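Local atomic coordinates of EAL domain protein (Vibrio cholerae serotype O1, PDB entry 6IJ2), a protein that probably uses bound metal ions to hydrolyse the cyclic dinucleotides c-di-GMP and cGAMP, and here holds the linear product 5'-pGpG. Residues 128-133 and 156-161; 175-180 and 211-216; 25-30 and 49-54. The protein carries 1 engineered substitution. One frame throughout, in Å; residues are numbered along the deposited sequence.

Contact 1: 128-133 and 156-161; sequences EFTEAE and AIDDFG. With CA (calcium ion), chain I; CA (calcium ion), chain L; CA (calcium ion), chain J; CA (calcium ion), chain K.
Glu128 and Asp158, and likewise Thr130 and Asp159, meet through shared calcium ions instead of hydrogen bonds, which lets carboxylates crowd together. The cluster sits at the C-terminal ends of parallel strands 125-129 and 154-160, two strands of the TIM-barrel-like EAL fold joined through helix 139-151 as a beta-alpha-beta unit. Phe129 ties the strands: its N donates to Ala156 O at 2.8 Å, and its O accepts from Asp158 N in a bond of 168° at the hydrogen. Ala156 O also lies at the edge of the Phe129 ring, while helix 139-151 packs on that side chain. After Ile157 the chain turns a corner, and the DDFG sequence characteristic of EAL phosphodiesterases presents two acids in succession. Glu128, extended beyond CG (chi2 -174°), carries OE2 to the calcium of chain J at 2.3 Å; its OE1 instead meets Ser93 and Lys179. Asp158 clasps the same ion with both carboxylate oxygens, its plane turned 77° from that of Glu128, and Glu45 and Asn95 add further ligands. Asp158 OD1 also binds the calcium of chain I at 2.3 Å, so one oxygen joins two metals. Asp159 OD2 binds the calcium of chain L at 2.5 Å; Asp159 OD1, which the chain I calcium shares, and Thr130 OG1 are longer ligands of it, at 2.8 Å. Glu131 supports a fourth ion, that of chain K, indirectly: Asp159 O binds it at 2.4 Å, and two waters bound to that ion donate to Glu131, one to OE1 and the other to OE2.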
loop_
_atom_site.group_PDB
_atom_site.type_symbol
_atom_site.label_atom_id
_atom_site.label_comp_id
_atom_site.label_asym_id
_atom_site.label_seq_id
_atom_site.Cartn_x
_atom_site.Cartn_y
_atom_site.Cartn_z
ATOM N N GLU A 128 -8.556 -14.298 6.013
ATOM C CA GLU A 128 -7.981 -12.959 5.909
ATOM C C GLU A 128 -6.602 -13.044 5.279
ATOM O O GLU A 128 -5.745 -13.804 5.745
ATOM C CB GLU A 128 -7.896 -12.291 7.283
ATOM C CG GLU A 128 -9.217 -12.334 8.024
ATOM C CD GLU A 128 -9.195 -11.557 9.315
ATOM O OE1 GLU A 128 -10.252 -11.489 9.969
ATOM O OE2 GLU A 128 -8.127 -11.007 9.674
ATOM N N PHE A 129 -6.387 -12.249 4.235
ATOM C CA PHE A 129 -5.213 -12.374 3.382
ATOM C C PHE A 129 -4.259 -11.216 3.650
ATOM O O PHE A 129 -4.651 -10.047 3.556
ATOM C CB PHE A 129 -5.619 -12.418 1.907
ATOM C CG PHE A 129 -6.190 -13.745 1.479
ATOM C CD1 PHE A 129 -7.532 -14.025 1.672
ATOM C CD2 PHE A 129 -5.390 -14.700 0.874
ATOM C CE1 PHE A 129 -8.074 -15.242 1.284
ATOM C CE2 PHE A 129 -5.921 -15.924 0.483
ATOM C CZ PHE A 129 -7.267 -16.195 0.689
ATOM N N THR A 130 -3.024 -11.557 4.005
ATOM C CA THR A 130 -1.914 -10.627 4.134
ATOM C C THR A 130 -0.818 -11.056 3.170
ATOM O O THR A 130 -0.513 -12.248 3.056
ATOM C CB THR A 130 -1.344 -10.600 5.564
ATOM O OG1 THR A 130 -2.370 -10.243 6.500
ATOM C CG2 THR A 130 -0.208 -9.587 5.664
ATOM N N GLU A 131 -0.233 -10.085 2.481
ATOM C CA GLU A 131 0.840 -10.363 1.538
ATOM C C GLU A 131 2.134 -10.706 2.273
ATOM O O GLU A 131 2.414 -10.189 3.357
ATOM C CB GLU A 131 1.060 -9.157 0.628
ATOM C CG GLU A 131 -0.220 -8.577 0.036
ATOM C CD GLU A 131 -0.817 -7.451 0.882
ATOM O OE1 GLU A 131 -0.967 -7.634 2.109
ATOM O OE2 GLU A 131 -1.133 -6.376 0.316
ATOM N N ALA A 132 2.929 -11.591 1.664
ATOM C CA ALA A 132 4.212 -11.959 2.246
ATOM C C ALA A 132 5.307 -10.971 1.874
ATOM O O ALA A 132 6.239 -10.760 2.659
ATOM C CB ALA A 132 4.610 -13.363 1.795
ATOM N N GLU A 133 5.218 -10.373 0.691
ATOM C CA GLU A 133 6.171 -9.366 0.247
ATOM C C GLU A 133 5.481 -8.501 -0.802
ATOM O O GLU A 133 4.274 -8.631 -1.040
ATOM C CB GLU A 133 7.458 -10.015 -0.283
ATOM C CG GLU A 133 7.343 -10.590 -1.685
ATOM C CD GLU A 133 7.258 -12.101 -1.695
ATOM O OE1 GLU A 133 8.249 -12.755 -1.310
ATOM O OE2 GLU A 133 6.195 -12.631 -2.081
ATOM N N ALA A 156 -11.230 -11.874 2.844
ATOM C CA ALA A 156 -10.983 -10.501 3.262
ATOM C C ALA A 156 -9.545 -10.107 2.984
ATOM O O ALA A 156 -8.630 -10.922 3.150
ATOM C CB ALA A 156 -11.256 -10.297 4.760
ATOM N N ILE A 157 -9.350 -8.848 2.593
ATOM C CA ILE A 157 -8.027 -8.224 2.651
ATOM C C ILE A 157 -7.811 -7.737 4.079
ATOM O O ILE A 157 -8.608 -6.962 4.607
ATOM C CB ILE A 157 -7.909 -7.076 1.636
ATOM C CG1 ILE A 157 -7.990 -7.644 0.217
ATOM C CG2 ILE A 157 -6.608 -6.307 1.837
ATOM C CD1 ILE A 157 -7.946 -6.608 -0.847
ATOM N N ASP A 158 -6.754 -8.225 4.722
ATOM C CA ASP A 158 -6.564 -8.004 6.155
ATOM C C ASP A 158 -6.029 -6.604 6.464
ATOM O O ASP A 158 -6.462 -5.952 7.423
ATOM C CB ASP A 158 -5.612 -9.083 6.682
ATOM C CG ASP A 158 -5.622 -9.225 8.200
ATOM O OD1 ASP A 158 -6.256 -8.424 8.913
ATOM O OD2 ASP A 158 -4.999 -10.190 8.675
ATOM N N ASP A 159 -5.093 -6.110 5.678
ATOM C CA ASP A 159 -4.319 -4.993 6.184
ATOM C C ASP A 159 -4.392 -3.833 5.223
ATOM O O ASP A 159 -3.370 -3.302 4.804
ATOM C CB ASP A 159 -2.862 -5.404 6.423
ATOM C CG ASP A 159 -2.720 -6.590 7.390
ATOM O OD1 ASP A 159 -3.677 -6.912 8.129
ATOM O OD2 ASP A 159 -1.623 -7.195 7.418
ATOM N N PHE A 160 -5.599 -3.412 4.854
ATOM C CA PHE A 160 -5.719 -2.244 3.989
ATOM C C PHE A 160 -5.293 -0.981 4.727
ATOM O O PHE A 160 -5.817 -0.655 5.793
ATOM C CB PHE A 160 -7.145 -2.083 3.494
ATOM C CG PHE A 160 -7.296 -1.013 2.455
ATOM C CD1 PHE A 160 -7.128 -1.310 1.117
ATOM C CD2 PHE A 160 -7.606 0.278 2.824
ATOM C CE1 PHE A 160 -7.286 -0.333 0.158
ATOM C CE2 PHE A 160 -7.750 1.276 1.868
ATOM C CZ PHE A 160 -7.593 0.962 0.540
ATOM N N GLY A 161 -4.376 -0.242 4.136
ATOM C CA GLY A 161 -3.893 0.974 4.749
ATOM C C GLY A 161 -2.631 0.828 5.563
ATOM O O GLY A 161 -2.219 1.801 6.212
HETATM CA CA CA I . -5.548 -6.304 9.599
HETATM CA CA CA L . -2.076 -9.044 8.992
HETATM CA CA CA J . -6.223 -10.402 10.760
HETATM CA CA CA K . -1.635 -3.509 3.115
HETATM O O HOH W 1 -3.664 -12.305 7.517
HETATM O O HOH W 2 -3.593 -7.412 3.288
HETATM O O HOH W 3 -0.244 -5.520 3.688
HETATM O O HOH W 4 -3.025 -4.919 1.790
HETATM O O HOH W 5 -3.882 -4.672 9.557
HETATM O O HOH W 6 -7.292 -8.697 11.912
HETATM O O HOH W 7 -0.651 -10.822 9.715
#

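Contact 2: 175-180 and 211-216; sequences TNIVKV and QPLAEG. With CA (calcium ion), chain I; nucleotides of chain B.
Backbone hydrogen bonds zip strand 177-180 to strand 211-214 in parallel, with Ile177 beside Gln211, Val178 beside Pro212, Lys179 beside Leu213 and Val180 beside Ala214. Donors come from each strand in turn: Gln211 N bonds to Asn176 O, Val178 N to Gln211 O, Leu213 N to Val178 O, and Val180 N to Leu213 O at 2.8 Å. The last rung, Glu215 N to Val180 O at 3.0 Å, carries the pairing past strand 211-214. These are neighbouring strands of the TIM-barrel-like EAL fold, and the axes of segments 177-180 and 211-214 diverge by 26°. Apolar contacts divide between the two faces. On one, Ile177 lies alongside Gln211, and its CG2 approaches Leu213 CB at 4.0 Å; Lys179 runs beside Leu213, whose CD1 and CD2 both meet Lys179 CD from the same side, each at 3.5 Å. On the other, Val178, Val180 and Pro212 pack on helix 192-207. Polar contacts gather at the C-terminal end. Glu215, extended beyond CG (chi2 -176°), chelates the calcium of chain I with OE1 and OE2, the latter at 2.3 Å; G1 of chain B gives the same ion its phosphate oxygen OP3. Lys179 crosses Glu215 at about a right angle, laying its CE 3.0 Å from Glu215 OE1. Its NZ forms a salt bridge with Glu128 and a hydrogen bond with Gln235, while one water accepts from NZ and donates to Glu215 OE1. Glu215 thus ties the protein to the product phosphate through the calcium ion, whereas Lys179, held by Glu128, would probably temper the negative charge around the metals from the second shell.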
loop_
_atom_site.group_PDB
_atom_site.type_symbol
_atom_site.label_atom_id
_atom_site.label_comp_id
_atom_site.label_asym_id
_atom_site.label_seq_id
_atom_site.Cartn_x
_atom_site.Cartn_y
_atom_site.Cartn_z
ATOM N N THR A 175 -12.226 -8.996 -2.667
ATOM C CA THR A 175 -12.683 -9.894 -1.620
ATOM C C THR A 175 -14.080 -9.495 -1.163
ATOM O O THR A 175 -14.620 -8.459 -1.560
ATOM C CB THR A 175 -11.704 -9.847 -0.453
ATOM O OG1 THR A 175 -11.395 -8.470 -0.185
ATOM C CG2 THR A 175 -10.407 -10.553 -0.838
ATOM N N ASN A 176 -14.678 -10.350 -0.321
ATOM C CA ASN A 176 -15.958 -10.005 0.293
ATOM C C ASN A 176 -15.826 -8.798 1.208
ATOM O O ASN A 176 -16.688 -7.908 1.212
ATOM C CB ASN A 176 -16.484 -11.191 1.095
ATOM C CG ASN A 176 -16.686 -12.404 0.239
ATOM O OD1 ASN A 176 -15.924 -13.370 0.311
ATOM N ND2 ASN A 176 -17.695 -12.347 -0.614
ATOM N N ILE A 177 -14.776 -8.781 2.015
ATOM C CA ILE A 177 -14.552 -7.772 3.037
ATOM C C ILE A 177 -13.155 -7.182 2.856
ATOM O O ILE A 177 -12.223 -7.864 2.419
ATOM C CB ILE A 177 -14.744 -8.394 4.444
ATOM C CG1 ILE A 177 -16.252 -8.529 4.727
ATOM C CG2 ILE A 177 -14.058 -7.583 5.524
ATOM C CD1 ILE A 177 -16.603 -9.301 5.973
ATOM N N VAL A 178 -13.017 -5.894 3.153
ATOM C CA VAL A 178 -11.702 -5.264 3.290
ATOM C C VAL A 178 -11.608 -4.749 4.715
ATOM O O VAL A 178 -12.462 -3.965 5.151
ATOM C CB VAL A 178 -11.470 -4.146 2.260
ATOM C CG1 VAL A 178 -10.223 -3.336 2.625
ATOM C CG2 VAL A 178 -11.209 -4.747 0.908
ATOM N N LYS A 179 -10.616 -5.243 5.463
ATOM C CA LYS A 179 -10.376 -4.792 6.830
ATOM C C LYS A 179 -9.444 -3.594 6.794
ATOM O O LYS A 179 -8.383 -3.656 6.171
ATOM C CB LYS A 179 -9.768 -5.912 7.682
ATOM C CG LYS A 179 -10.713 -7.098 7.770
ATOM C CD LYS A 179 -10.973 -7.545 9.216
ATOM C CE LYS A 179 -9.896 -8.371 9.738
ATOM N NZ LYS A 179 -10.156 -8.915 11.124
ATOM N N VAL A 180 -9.839 -2.506 7.449
ATOM C CA VAL A 180 -9.068 -1.262 7.401
ATOM C C VAL A 180 -8.182 -1.198 8.631
ATOM O O VAL A 180 -8.674 -1.238 9.767
ATOM C CB VAL A 180 -9.980 -0.031 7.308
ATOM C CG1 VAL A 180 -9.121 1.249 7.295
ATOM C CG2 VAL A 180 -10.821 -0.110 6.051
ATOM N N GLN A 211 -17.443 -5.029 1.389
ATOM C CA GLN A 211 -17.913 -4.599 2.697
ATOM C C GLN A 211 -16.744 -4.165 3.573
ATOM O O GLN A 211 -15.806 -4.957 3.782
ATOM C CB GLN A 211 -18.692 -5.725 3.368
ATOM C CG GLN A 211 -19.281 -5.364 4.701
ATOM C CD GLN A 211 -20.355 -6.366 5.130
ATOM O OE1 GLN A 211 -20.299 -7.545 4.773
ATOM N NE2 GLN A 211 -21.335 -5.893 5.884
ATOM N N PRO A 212 -16.757 -2.945 4.112
ATOM C CA PRO A 212 -15.654 -2.499 4.954
ATOM C C PRO A 212 -15.799 -2.986 6.377
ATOM O O PRO A 212 -16.901 -3.252 6.865
ATOM C CB PRO A 212 -15.761 -0.970 4.895
ATOM C CG PRO A 212 -17.232 -0.745 4.766
ATOM C CD PRO A 212 -17.751 -1.875 3.906
ATOM N N LEU A 213 -14.650 -3.099 7.039
ATOM C CA LEU A 213 -14.570 -3.490 8.439
ATOM C C LEU A 213 -13.454 -2.682 9.080
ATOM O O LEU A 213 -12.298 -2.802 8.671
ATOM C CB LEU A 213 -14.287 -4.989 8.565
ATOM C CG LEU A 213 -14.414 -5.706 9.911
ATOM C CD1 LEU A 213 -14.458 -7.208 9.670
ATOM C CD2 LEU A 213 -13.228 -5.354 10.808
ATOM N N ALA A 214 -13.769 -1.916 10.118
ATOM C CA ALA A 214 -12.768 -1.077 10.762
ATOM C C ALA A 214 -12.094 -1.839 11.897
ATOM O O ALA A 214 -12.770 -2.278 12.838
ATOM C CB ALA A 214 -13.407 0.217 11.276
ATOM N N GLU A 215 -10.770 -1.989 11.808
ATOM C CA GLU A 215 -9.965 -2.675 12.811
ATOM C C GLU A 215 -9.455 -1.725 13.888
ATOM O O GLU A 215 -9.210 -0.541 13.646
ATOM C CB GLU A 215 -8.753 -3.365 12.179
ATOM C CG GLU A 215 -9.063 -4.446 11.151
ATOM C CD GLU A 215 -7.795 -5.148 10.655
ATOM O OE1 GLU A 215 -7.822 -6.380 10.534
ATOM O OE2 GLU A 215 -6.765 -4.472 10.402
ATOM N N GLY A 216 -9.258 -2.280 15.082
ATOM C CA GLY A 216 -8.546 -1.567 16.126
ATOM C C GLY A 216 -9.257 -0.358 16.691
ATOM O O GLY A 216 -8.591 0.592 17.121
HETATM CA CA CA I . -5.548 -6.304 9.599
ATOM O OP3 G B 1 -4.621 -7.219 11.544
ATOM P P G B 1 -3.760 -8.223 12.111
ATOM O OP1 G B 1 -4.357 -9.521 12.033
ATOM O OP2 G B 1 -2.494 -8.040 11.484
ATOM O "O5'" G B 1 -3.622 -7.756 13.606
ATOM C "C5'" G B 1 -4.303 -8.420 14.665
ATOM C "C4'" G B 1 -3.733 -7.985 15.994
ATOM O "O4'" G B 1 -4.378 -6.768 16.415
ATOM C "C3'" G B 1 -3.895 -8.967 17.159
ATOM O "O3'" G B 1 -2.700 -9.172 17.885
ATOM C "C2'" G B 1 -4.898 -8.268 18.066
ATOM O "O2'" G B 1 -4.741 -8.489 19.436
ATOM C "C1'" G B 1 -4.580 -6.808 17.793
ATOM N N9 G B 1 -5.680 -5.915 18.123
ATOM C C8 G B 1 -7.021 -6.174 17.998
ATOM N N7 G B 1 -7.771 -5.175 18.365
ATOM C C5 G B 1 -6.870 -4.194 18.745
ATOM C C6 G B 1 -7.094 -2.881 19.229
ATOM O O6 G B 1 -8.158 -2.315 19.436
ATOM N N1 G B 1 -5.902 -2.227 19.504
ATOM C C2 G B 1 -4.655 -2.764 19.322
ATOM N N2 G B 1 -3.631 -1.972 19.624
ATOM N N3 G B 1 -4.433 -3.979 18.857
ATOM C C4 G B 1 -5.577 -4.633 18.590
HETATM O O HOH W 8 -19.366 -9.470 2.815
HETATM O O HOH W 6 -7.292 -8.697 11.912
HETATM O O HOH W 5 -3.882 -4.672 9.557
#

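Contact 3: 25-30 and 49-54; sequences DFTMAF and RGLNNE. With nucleotides of chain B.
Arg49 CG stands anti to the carbonyl carbon (chi1 -66°) and the chain then bends at chi2 (-65°), which lays CG 3.7 Å from Ala29 CB and carries the guanidinium to the bound nucleotide. Phe26 takes the crowded position between backbone N and carbonyl carbon (chi1 58°); its CB sits 3.1 Å from Arg49 O, while its ring leads off to Lys78, in a cation-pi contact, and to Phe71. The Ala29 methyl covers one guanidinium face near the rim. At the edge, NH1 and NH2 of Arg49 both donate to a single phosphate oxygen, OP1 of G2 of chain B, each at 2.9 Å. Arg49 closes the EALxR signature of the family, begun by the metal ligand Glu45, at the end of strand 41-49, which pairs antiparallel with strand 27-35. Here Thr27 and Arg49 form a hydrogen-bonded pair: Thr27 N reaches Arg49 O at 2.8 Å, and Arg49 N returns to Thr27 O at 2.9 Å. Beyond it, Gly50 opens a type I turn to Asn53. Leu51 folds back over Asp25 and Phe26, CD1 on Asp25 CB and CD2 on the Phe26 backbone, and a water accepts from Leu51 N while donating to Asp25 O.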
loop_
_atom_site.group_PDB
_atom_site.type_symbol
_atom_site.label_atom_id
_atom_site.label_comp_id
_atom_site.label_asym_id
_atom_site.label_seq_id
_atom_site.Cartn_x
_atom_site.Cartn_y
_atom_site.Cartn_z
ATOM N N ASP A 25 3.345 -26.602 20.687
ATOM C CA ASP A 25 1.886 -26.624 20.638
ATOM C C ASP A 25 1.388 -25.197 20.936
ATOM O O ASP A 25 2.130 -24.374 21.399
ATOM C CB ASP A 25 1.281 -27.635 21.602
ATOM C CG ASP A 25 -0.067 -28.156 21.128
ATOM O OD1 ASP A 25 -0.457 -27.896 19.994
ATOM O OD2 ASP A 25 -0.742 -28.848 21.881
ATOM N N PHE A 26 0.107 -24.945 20.714
ATOM C CA PHE A 26 -0.491 -23.622 20.859
ATOM C C PHE A 26 -2.001 -23.795 20.775
ATOM O O PHE A 26 -2.502 -24.893 20.519
ATOM C CB PHE A 26 0.010 -22.654 19.781
ATOM C CG PHE A 26 -0.262 -23.129 18.386
ATOM C CD1 PHE A 26 0.589 -24.031 17.769
ATOM C CD2 PHE A 26 -1.378 -22.689 17.699
ATOM C CE1 PHE A 26 0.328 -24.488 16.494
ATOM C CE2 PHE A 26 -1.637 -23.135 16.418
ATOM C CZ PHE A 26 -0.787 -24.040 15.818
ATOM N N THR A 27 -2.720 -22.702 20.991
ATOM C CA THR A 27 -4.175 -22.736 20.882
ATOM C C THR A 27 -4.622 -21.387 20.330
ATOM O O THR A 27 -3.814 -20.643 19.768
ATOM C CB THR A 27 -4.811 -23.111 22.236
ATOM O OG1 THR A 27 -6.221 -23.306 22.076
ATOM C CG2 THR A 27 -4.566 -22.036 23.279
ATOM N N MET A 28 -5.904 -21.068 20.494
ATOM C CA MET A 28 -6.491 -19.889 19.880
ATOM C C MET A 28 -7.182 -19.012 20.909
ATOM O O MET A 28 -7.752 -19.495 21.890
ATOM C CB MET A 28 -7.506 -20.255 18.796
ATOM C CG MET A 28 -6.919 -20.904 17.570
ATOM S SD MET A 28 -5.940 -19.747 16.577
ATOM C CE MET A 28 -4.899 -20.953 15.764
ATOM N N ALA A 29 -7.111 -17.707 20.662
ATOM C CA ALA A 29 -8.007 -16.718 21.231
ATOM C C ALA A 29 -8.960 -16.257 20.137
ATOM O O ALA A 29 -8.736 -16.504 18.948
ATOM C CB ALA A 29 -7.234 -15.526 21.810
ATOM N N PHE A 30 -10.043 -15.608 20.545
ATOM C CA PHE A 30 -11.069 -15.159 19.613
ATOM C C PHE A 30 -11.452 -13.727 19.946
ATOM O O PHE A 30 -11.624 -13.374 21.116
ATOM C CB PHE A 30 -12.328 -16.082 19.662
ATOM C CG PHE A 30 -12.046 -17.489 19.241
ATOM C CD1 PHE A 30 -12.078 -17.845 17.900
ATOM C CD2 PHE A 30 -11.698 -18.448 20.181
ATOM C CE1 PHE A 30 -11.794 -19.155 17.507
ATOM C CE2 PHE A 30 -11.412 -19.750 19.799
ATOM C CZ PHE A 30 -11.460 -20.105 18.459
ATOM N N ARG A 49 -2.260 -18.257 20.111
ATOM C CA ARG A 49 -1.766 -18.016 21.458
ATOM C C ARG A 49 -1.019 -19.252 21.922
ATOM O O ARG A 49 -1.287 -20.362 21.457
ATOM C CB ARG A 49 -2.896 -17.727 22.463
ATOM C CG ARG A 49 -3.667 -16.439 22.223
ATOM C CD ARG A 49 -2.772 -15.222 22.418
ATOM N NE ARG A 49 -3.521 -13.984 22.246
ATOM C CZ ARG A 49 -3.636 -13.347 21.086
ATOM N NH1 ARG A 49 -4.341 -12.225 20.996
ATOM N NH2 ARG A 49 -3.051 -13.841 20.010
ATOM N N GLY A 50 -0.084 -19.055 22.843
ATOM C CA GLY A 50 0.552 -20.184 23.489
ATOM C C GLY A 50 -0.425 -20.925 24.384
ATOM O O GLY A 50 -1.534 -20.467 24.665
ATOM N N LEU A 51 0.004 -22.102 24.852
ATOM C CA LEU A 51 -0.863 -22.911 25.705
ATOM C C LEU A 51 -1.148 -22.231 27.039
ATOM O O LEU A 51 -2.172 -22.514 27.673
ATOM C CB LEU A 51 -0.239 -24.294 25.938
ATOM C CG LEU A 51 -0.236 -25.217 24.715
ATOM C CD1 LEU A 51 0.315 -26.589 25.076
ATOM C CD2 LEU A 51 -1.632 -25.322 24.094
ATOM N N ASN A 52 -0.254 -21.349 27.489
ATOM C CA ASN A 52 -0.449 -20.557 28.698
ATOM C C ASN A 52 -0.738 -19.091 28.374
ATOM O O ASN A 52 -0.330 -18.193 29.114
ATOM C CB ASN A 52 0.770 -20.672 29.610
ATOM C CG ASN A 52 0.967 -22.077 30.146
ATOM O OD1 ASN A 52 0.617 -22.367 31.287
ATOM N ND2 ASN A 52 1.526 -22.959 29.322
ATOM N N ASN A 53 -1.429 -18.848 27.256
ATOM C CA ASN A 53 -1.784 -17.510 26.782
ATOM C C ASN A 53 -0.554 -16.678 26.422
ATOM O O ASN A 53 -0.586 -15.448 26.491
ATOM C CB ASN A 53 -2.659 -16.763 27.799
ATOM C CG ASN A 53 -3.461 -15.637 27.168
ATOM O OD1 ASN A 53 -3.733 -15.649 25.966
ATOM N ND2 ASN A 53 -3.840 -14.653 27.978
ATOM N N GLU A 54 0.540 -17.327 26.025
ATOM C CA GLU A 54 1.657 -16.581 25.464
ATOM C C GLU A 54 1.217 -15.865 24.189
ATOM O O GLU A 54 0.246 -16.250 23.531
ATOM C CB GLU A 54 2.841 -17.503 25.172
ATOM C CG GLU A 54 3.499 -18.123 26.405
ATOM C CD GLU A 54 2.922 -19.479 26.772
ATOM O OE1 GLU A 54 1.764 -19.762 26.402
ATOM O OE2 GLU A 54 3.630 -20.265 27.434
ATOM P P G B 2 -2.173 -10.577 18.113
ATOM O OP1 G B 2 -3.280 -11.415 18.422
ATOM O OP2 G B 2 -1.093 -10.460 19.036
ATOM O "O5'" G B 2 -1.559 -10.987 16.721
ATOM C "C5'" G B 2 -0.280 -10.531 16.300
ATOM C "C4'" G B 2 -0.055 -10.906 14.863
ATOM O "O4'" G B 2 -0.152 -12.338 14.726
ATOM C "C3'" G B 2 -1.053 -10.321 13.864
ATOM O "O3'" G B 2 -0.419 -9.849 12.691
ATOM C "C2'" G B 2 -1.911 -11.517 13.483
ATOM O "O2'" G B 2 -2.464 -11.490 12.195
ATOM C "C1'" G B 2 -0.901 -12.651 13.594
ATOM N N9 G B 2 -1.580 -13.911 13.829
ATOM C C8 G B 2 -2.363 -14.240 14.903
ATOM N N7 G B 2 -2.898 -15.423 14.802
ATOM C C5 G B 2 -2.462 -15.890 13.577
ATOM C C6 G B 2 -2.716 -17.115 12.919
ATOM O O6 G B 2 -3.416 -18.050 13.289
ATOM N N1 G B 2 -2.067 -17.186 11.698
ATOM C C2 G B 2 -1.282 -16.197 11.170
ATOM N N2 G B 2 -0.750 -16.448 9.974
ATOM N N3 G B 2 -1.023 -15.057 11.779
ATOM C C4 G B 2 -1.641 -14.970 12.968
HETATM O O HOH W 9 2.574 -22.983 23.954
#

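The contacts follow one another along the chain: contact 3 closes first, then contact 1, then contact 2, and all reach the same sheet of the EAL domain. Contacts 1 and 2 are close neighbours, their centres about 10 Å apart, because strands 154-160 and 177-180 lie side by side; a probable hydrogen bond from Lys179 N to Ile157 O joins them, and both supply ligands to the calcium of chain I. Contact 3 stands away, with centres about 22 Å from contact 1 and about 25 Å from contact 2, on the antiparallel first pair of strands. Nearest atoms are about 10 Å apart, and the dinucleotide touches both ends, G1 phosphate at the metals and G2 phosphate at Arg49.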